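Local coordinates for protein beta-fructofuranosidase (PDB 6NOB) that probably hydrolyses beta-fructofuranosides such as sucrose, releasing fructose, as a family 32 glycoside hydrolase, at residues 458-462 with 541-545; 546-551 with 563-569. All blocks are in the same frame, centred on the assembly; numbering follows the deposited sequence.

Contact 1. Residues 458-462 with 541-545; sequences PEMRV and NPQDG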
ATOM      1  N   PRO A 458      14.742   2.238   1.807  1.00 45.41           N
ATOM      2  CA  PRO A 458      15.947   2.906   1.283  1.00 48.55           C
ATOM      3  C   PRO A 458      16.275   4.238   1.943  1.00 47.93           C
ATOM      4  O   PRO A 458      17.293   4.844   1.587  1.00 54.10           O
ATOM      5  CB  PRO A 458      15.616   3.108  -0.206  1.00 43.34           C
ATOM      6  CG  PRO A 458      14.624   2.050  -0.516  1.00 40.29           C
ATOM      7  CD  PRO A 458      13.791   1.932   0.719  1.00 41.00           C
ATOM      8  N   GLU A 459      15.450   4.719   2.876  1.00 46.59           N
ATOM      9  CA  GLU A 459      15.699   5.973   3.589  1.00 48.10           C
ATOM     10  C   GLU A 459      15.854   7.143   2.618  1.00 48.93           C
ATOM     11  O   GLU A 459      16.775   7.954   2.725  1.00 52.27           O
ATOM     12  CB  GLU A 459      16.921   5.853   4.504  1.00 43.80           C
ATOM     13  CG  GLU A 459      16.906   4.613   5.373  1.00 45.26           C
ATOM     14  CD  GLU A 459      17.990   4.623   6.435  1.00 55.70           C
ATOM     15  OE1 GLU A 459      18.780   5.592   6.484  1.00 59.41           O
ATOM     16  OE2 GLU A 459      18.044   3.655   7.223  1.00 55.30           O
ATOM     17  N   MET A 460      14.938   7.221   1.656  1.00 48.46           N
ATOM     18  CA  MET A 460      14.958   8.276   0.654  1.00 47.73           C
ATOM     19  C   MET A 460      14.052   9.450   1.000  1.00 48.08           C
ATOM     20  O   MET A 460      14.082  10.463   0.293  1.00 49.79           O
ATOM     21  CB  MET A 460      14.564   7.708  -0.715  1.00 49.28           C
ATOM     22  CG  MET A 460      15.669   6.907  -1.382  1.00 47.62           C
ATOM     23  SD  MET A 460      17.002   7.966  -1.972  1.00 48.17           S
ATOM     24  CE  MET A 460      18.241   6.746  -2.394  1.00 48.65           C
ATOM     25  N   ARG A 461      13.261   9.346   2.063  1.00 47.67           N
ATOM     26  CA  ARG A 461      12.315  10.387   2.438  1.00 45.48           C
ATOM     27  C   ARG A 461      12.842  11.182   3.625  1.00 43.88           C
ATOM     28  O   ARG A 461      13.392  10.615   4.572  1.00 48.75           O
ATOM     29  CB  ARG A 461      10.952   9.780   2.774  1.00 41.55           C
ATOM     30  CG  ARG A 461      10.291   9.083   1.594  1.00 42.46           C
ATOM     31  CD  ARG A 461       8.998   8.399   2.001  1.00 37.69           C
ATOM     32  NE  ARG A 461       8.285   7.856   0.849  1.00 43.12           N
ATOM     33  CZ  ARG A 461       7.526   6.766   0.889  1.00 45.41           C
ATOM     34  NH1 ARG A 461       7.380   6.095   2.026  1.00 43.15           N
ATOM     35  NH2 ARG A 461       6.916   6.342  -0.208  1.00 44.42           N
ATOM     36  N   VAL A 462      12.673  12.501   3.563  1.00 44.13           N
ATOM     37  CA  VAL A 462      13.077  13.404   4.634  1.00 44.46           C
ATOM     38  C   VAL A 462      11.888  14.284   4.986  1.00 47.35           C
ATOM     39  O   VAL A 462      11.274  14.888   4.099  1.00 54.96           O
ATOM     40  CB  VAL A 462      14.292  14.265   4.234  1.00 51.32           C
ATOM     41  CG1 VAL A 462      14.585  15.304   5.306  1.00 44.86           C
ATOM     42  CG2 VAL A 462      15.508  13.388   3.997  1.00 54.74           C
ATOM     43  N   ASN A 541      22.293  11.133  -1.672  1.00 63.42           N
ATOM     44  CA  ASN A 541      21.812  10.556  -0.424  1.00 60.77           C
ATOM     45  C   ASN A 541      21.234  11.661   0.451  1.00 62.28           C
ATOM     46  O   ASN A 541      21.974  12.544   0.903  1.00 65.17           O
ATOM     47  CB  ASN A 541      22.945   9.827   0.299  1.00 61.11           C
ATOM     48  CG  ASN A 541      22.469   9.062   1.522  1.00 57.49           C
ATOM     49  OD1 ASN A 541      21.924   9.644   2.461  1.00 61.08           O
ATOM     50  ND2 ASN A 541      22.680   7.750   1.520  1.00 50.03           N
ATOM     51  N   PRO A 542      19.927  11.637   0.731  1.00 63.03           N
ATOM     52  CA  PRO A 542      19.302  12.760   1.451  1.00 59.65           C
ATOM     53  C   PRO A 542      19.744  12.900   2.897  1.00 65.00           C
ATOM     54  O   PRO A 542      19.355  13.883   3.541  1.00 68.19           O
ATOM     55  CB  PRO A 542      17.805  12.437   1.366  1.00 54.28           C
ATOM     56  CG  PRO A 542      17.757  10.950   1.244  1.00 57.56           C
ATOM     57  CD  PRO A 542      18.959  10.570   0.423  1.00 61.09           C
ATOM     58  N   GLN A 543      20.531  11.967   3.430  1.00 65.50           N
ATOM     59  CA  GLN A 543      20.967  12.026   4.820  1.00 62.14           C
ATOM     60  C   GLN A 543      22.390  12.544   4.983  1.00 64.73           C
ATOM     61  O   GLN A 543      22.655  13.318   5.907  1.00 71.97           O
ATOM     62  CB  GLN A 543      20.850  10.643   5.471  1.00 63.21           C
ATOM     63  CG  GLN A 543      19.418  10.142   5.594  1.00 70.02           C
ATOM     64  CD  GLN A 543      18.606  10.939   6.601  1.00 78.83           C
ATOM     65  OE1 GLN A 543      19.159  11.553   7.517  1.00 82.66           O
ATOM     66  NE2 GLN A 543      17.288  10.935   6.435  1.00 77.00           N
ATOM     67  N   ASP A 544      23.314  12.142   4.111  1.00 65.68           N
ATOM     68  CA  ASP A 544      24.697  12.591   4.197  1.00 69.29           C
ATOM     69  C   ASP A 544      25.188  13.297   2.942  1.00 71.04           C
ATOM     70  O   ASP A 544      26.365  13.667   2.882  1.00 74.94           O
ATOM     71  CB  ASP A 544      25.629  11.410   4.519  1.00 72.59           C
ATOM     72  CG  ASP A 544      25.398  10.210   3.615  1.00 75.66           C
ATOM     73  OD1 ASP A 544      25.227  10.403   2.394  1.00 76.31           O
ATOM     74  OD2 ASP A 544      25.393   9.070   4.126  1.00 75.63           O
ATOM     75  N   GLY A 545      24.333  13.490   1.939  1.00 73.66           N
ATOM     76  CA  GLY A 545      24.736  14.208   0.745  1.00 70.68           C
ATOM     77  C   GLY A 545      25.625  13.444  -0.209  1.00 61.49           C
ATOM     78  O   GLY A 545      26.110  14.030  -1.180  1.00 61.86           O
TER
HETATM   79  O   HOH W   1      19.690   8.139   3.002  1.00 60.57           O
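The flat amide of Gln543 meets Val462 at its nitrogen end, NE2 lying 3.9 Å from the methyl CG2. A bend at chi2 (-69°) turns that amide back toward the valine, and the two side chains run past each other in opposite directions. The same methyl, which stands beside the valine's own backbone N, also reaches the ring of Pro542, 3.6 Å from CB. Next round the ring, CG lies by the carbonyl oxygens of Glu459 and Met460, 3.5 Å from Glu459 O. CD approaches Met460 SD at 4.0 Å. The thioether crosses the proline at about a right angle, its chain being bent at chi2 (-72°). An alanine here lacks CG and CD and would probably leave a gap beside Met460 SD and over the Glu459 carbonyl, with the loop backbone freer to turn. No direct hydrogen bond joins the segments. Instead one water donates to Glu459 O and, at 2.7 Å, to Asn541 OD1. This oxygen also accepts Gln543 N, two residues on, in the carbonyl plane at 2.9 Å, which makes an Asx turn; Asp544 N adds a weaker bond. The contact sets this loop of the C-terminal beta-sandwich against a loop of the catalytic beta-propeller, the two-domain arrangement of glycoside hydrolase family 32.

Contact 2. Residues 546-551 with 563-569; sequences RPTELL and AKGTAVE
Lys564 pairs with Glu549 and runs beside it on the same face of the hairpin. Its CB lies 3.8 Å from Glu549 O, and farther out CD passes Glu549 OE1 at 4.2 Å, the two side chains pointing the same way. Turned at chi4 (133°), NZ ends 3.8 Å from Leu551 CD1, while the glutamate carboxylate is too far for a salt bridge; its charge is still likely to attract the ammonium. The backbones are joined by Glu549 N to Lys564 O, 3.0 Å, and by a weak return bond from Lys564 N. Lys564 O also receives a CA-H...O contact from Thr548. A type II turn from Ala563 to Thr566 ends the strand, with Gly565 at its third position, so near Pro547 O that a beta carbon would collide with it. Gly565 O lies over one face of the Arg546 guanidinium, off toward the rim, at an angle too poor for a hydrogen bond. At the edge, in plane, Glu569 OE2 forms a long salt bridge of 3.9 Å with NH1; the Asp544 carboxylate lies beside NE and NH2. Thr566 OG1 donates to Ala563 O across the type II turn and accepts Val568 N, an ST turn starting the following type I turn. Strand 547-555 lies between 558-564 and 532-540: Glu549 and Leu551 both reach Val535 on strand 532-540, whereas Thr548 packs on Phe607 from a loop.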
ATOM      1  N   ARG A 546      25.854  12.157   0.039  1.00 60.60           N
ATOM      2  CA  ARG A 546      26.697  11.361  -0.837  1.00 66.12           C
ATOM      3  C   ARG A 546      26.039  11.198  -2.207  1.00 67.02           C
ATOM      4  O   ARG A 546      24.810  11.153  -2.314  1.00 62.62           O
ATOM      5  CB  ARG A 546      26.948   9.984  -0.229  1.00 71.65           C
ATOM      6  CG  ARG A 546      28.155   9.892   0.687  1.00 78.55           C
ATOM      7  CD  ARG A 546      28.436   8.436   1.024  1.00 81.99           C
ATOM      8  NE  ARG A 546      27.382   7.851   1.851  1.00 80.29           N
ATOM      9  CZ  ARG A 546      26.942   6.602   1.727  1.00 75.77           C
ATOM     10  NH1 ARG A 546      27.460   5.805   0.802  1.00 81.23           N
ATOM     11  NH2 ARG A 546      25.983   6.151   2.527  1.00 64.83           N
ATOM     12  N   PRO A 547      26.835  11.121  -3.272  1.00 63.85           N
ATOM     13  CA  PRO A 547      26.271  10.797  -4.588  1.00 60.66           C
ATOM     14  C   PRO A 547      25.656   9.403  -4.584  1.00 61.60           C
ATOM     15  O   PRO A 547      26.228   8.455  -4.040  1.00 59.19           O
ATOM     16  CB  PRO A 547      27.483  10.874  -5.522  1.00 59.92           C
ATOM     17  CG  PRO A 547      28.470  11.747  -4.800  1.00 60.47           C
ATOM     18  CD  PRO A 547      28.267  11.466  -3.345  1.00 60.04           C
ATOM     19  N   THR A 548      24.475   9.281  -5.190  1.00 56.66           N
ATOM     20  CA  THR A 548      23.828   7.985  -5.339  1.00 58.06           C
ATOM     21  C   THR A 548      23.739   7.619  -6.815  1.00 60.47           C
ATOM     22  O   THR A 548      23.702   8.490  -7.691  1.00 68.02           O
ATOM     23  CB  THR A 548      22.423   7.953  -4.734  1.00 55.98           C
ATOM     24  OG1 THR A 548      21.597   8.951  -5.346  1.00 56.97           O
ATOM     25  CG2 THR A 548      22.502   8.214  -3.238  1.00 45.89           C
ATOM     26  N   GLU A 549      23.686   6.315  -7.075  1.00 56.24           N
ATOM     27  CA  GLU A 549      23.593   5.789  -8.430  1.00 57.16           C
ATOM     28  C   GLU A 549      22.722   4.546  -8.400  1.00 51.64           C
ATOM     29  O   GLU A 549      22.911   3.678  -7.542  1.00 55.60           O
ATOM     30  CB  GLU A 549      24.982   5.466  -8.994  1.00 62.62           C
ATOM     31  CG  GLU A 549      25.026   5.390 -10.506  1.00 68.32           C
ATOM     32  CD  GLU A 549      26.408   5.071 -11.041  1.00 76.14           C
ATOM     33  OE1 GLU A 549      27.240   4.526 -10.283  1.00 80.57           O
ATOM     34  OE2 GLU A 549      26.660   5.370 -12.227  1.00 79.07           O
ATOM     35  N   LEU A 550      21.765   4.471  -9.322  1.00 48.29           N
ATOM     36  CA  LEU A 550      20.822   3.363  -9.406  1.00 47.17           C
ATOM     37  C   LEU A 550      21.093   2.582 -10.685  1.00 46.59           C
ATOM     38  O   LEU A 550      21.001   3.138 -11.785  1.00 50.05           O
ATOM     39  CB  LEU A 550      19.379   3.870  -9.379  1.00 47.42           C
ATOM     40  CG  LEU A 550      18.280   2.818  -9.537  1.00 45.76           C
ATOM     41  CD1 LEU A 550      18.328   1.834  -8.382  1.00 39.53           C
ATOM     42  CD2 LEU A 550      16.910   3.476  -9.633  1.00 45.70           C
ATOM     43  N   LEU A 551      21.418   1.300 -10.541  1.00 46.78           N
ATOM     44  CA  LEU A 551      21.787   0.463 -11.671  1.00 44.10           C
ATOM     45  C   LEU A 551      20.969  -0.818 -11.688  1.00 50.18           C
ATOM     46  O   LEU A 551      20.570  -1.337 -10.643  1.00 53.46           O
ATOM     47  CB  LEU A 551      23.270   0.075 -11.639  1.00 45.97           C
ATOM     48  CG  LEU A 551      24.297   1.101 -11.172  1.00 54.22           C
ATOM     49  CD1 LEU A 551      25.646   0.426 -10.987  1.00 54.67           C
ATOM     50  CD2 LEU A 551      24.397   2.233 -12.172  1.00 56.23           C
ATOM     51  N   ALA A 563      21.897  -0.043  -5.663  1.00 46.06           N
ATOM     52  CA  ALA A 563      21.588   1.294  -5.156  1.00 48.34           C
ATOM     53  C   ALA A 563      22.821   1.847  -4.446  1.00 53.36           C
ATOM     54  O   ALA A 563      22.862   1.925  -3.217  1.00 52.82           O
ATOM     55  CB  ALA A 563      20.367   1.255  -4.227  1.00 46.21           C
ATOM     56  N   LYS A 564      23.823   2.238  -5.230  1.00 55.59           N
ATOM     57  CA  LYS A 564      25.079   2.710  -4.664  1.00 57.19           C
ATOM     58  C   LYS A 564      24.893   4.059  -3.981  1.00 55.65           C
ATOM     59  O   LYS A 564      24.159   4.925  -4.465  1.00 53.04           O
ATOM     60  CB  LYS A 564      26.148   2.809  -5.755  1.00 62.30           C
ATOM     61  CG  LYS A 564      26.542   1.464  -6.343  1.00 67.71           C
ATOM     62  CD  LYS A 564      27.656   1.588  -7.376  1.00 74.44           C
ATOM     63  CE  LYS A 564      28.507   0.322  -7.414  1.00 78.28           C
ATOM     64  NZ  LYS A 564      28.744  -0.160  -8.805  1.00 79.19           N
ATOM     65  N   GLY A 565      25.573   4.232  -2.846  1.00 53.94           N
ATOM     66  CA  GLY A 565      25.481   5.446  -2.064  1.00 52.19           C
ATOM     67  C   GLY A 565      24.279   5.535  -1.153  1.00 52.50           C
ATOM     68  O   GLY A 565      24.227   6.443  -0.312  1.00 53.44           O
ATOM     69  N   THR A 566      23.315   4.629  -1.283  1.00 49.81           N
ATOM     70  CA  THR A 566      22.110   4.642  -0.471  1.00 45.86           C
ATOM     71  C   THR A 566      22.311   3.836   0.809  1.00 51.64           C
ATOM     72  O   THR A 566      23.319   3.151   0.997  1.00 53.78           O
ATOM     73  CB  THR A 566      20.930   4.077  -1.257  1.00 44.00           C
ATOM     74  OG1 THR A 566      20.982   2.647  -1.219  1.00 45.41           O
ATOM     75  CG2 THR A 566      20.992   4.537  -2.701  1.00 41.31           C
ATOM     76  N   ALA A 567      21.316   3.918   1.695  1.00 54.02           N
ATOM     77  CA  ALA A 567      21.343   3.160   2.939  1.00 52.00           C
ATOM     78  C   ALA A 567      21.189   1.660   2.719  1.00 48.18           C
ATOM     79  O   ALA A 567      21.441   0.887   3.649  1.00 50.02           O
ATOM     80  CB  ALA A 567      20.246   3.658   3.880  1.00 42.22           C
ATOM     81  N   VAL A 568      20.786   1.231   1.523  1.00 44.31           N
ATOM     82  CA  VAL A 568      20.623  -0.188   1.225  1.00 45.60           C
ATOM     83  C   VAL A 568      21.624  -0.596   0.153  1.00 47.68           C
ATOM     84  O   VAL A 568      21.386  -1.538  -0.611  1.00 47.69           O
ATOM     85  CB  VAL A 568      19.179  -0.503   0.791  1.00 46.85           C
ATOM     86  CG1 VAL A 568      18.214  -0.243   1.942  1.00 42.84           C
ATOM     87  CG2 VAL A 568      18.791   0.324  -0.430  1.00 37.91           C
ATOM     88  N   GLU A 569      22.755   0.111   0.097  1.00 50.20           N
ATOM     89  CA  GLU A 569      23.801  -0.227  -0.863  1.00 54.21           C
ATOM     90  C   GLU A 569      24.365  -1.624  -0.617  1.00 56.04           C
ATOM     91  O   GLU A 569      24.856  -2.269  -1.552  1.00 57.69           O
ATOM     92  CB  GLU A 569      24.915   0.820  -0.797  1.00 62.04           C
ATOM     93  CG  GLU A 569      26.031   0.624  -1.807  1.00 69.89           C
ATOM     94  CD  GLU A 569      27.162   1.621  -1.633  1.00 74.28           C
ATOM     95  OE1 GLU A 569      27.907   1.847  -2.611  1.00 73.02           O
ATOM     96  OE2 GLU A 569      27.306   2.177  -0.521  1.00 74.51           O
TER

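In the fold
Contact 1 lies at the surface and joins loops of two domains through apolar touches and a water, whereas contact 2 is partly buried and belongs to one hairpin of the sandwich, joined by antiparallel backbone bonds, with a long Arg546-Glu569 salt bridge at the open end of the hairpin. They adjoin at Asn541, in the loop between strands 532-540 and 547-555: its N probably bonds to Arg546 O and its ND2 to Gly565 O, tying the loop to both segments of contact 2. Met460 spans the boundary too, its CE packing on Thr566 CG2. The propeller loop 458-462 therefore leans on the loop before the first strand of the hairpin and on the turns after the second.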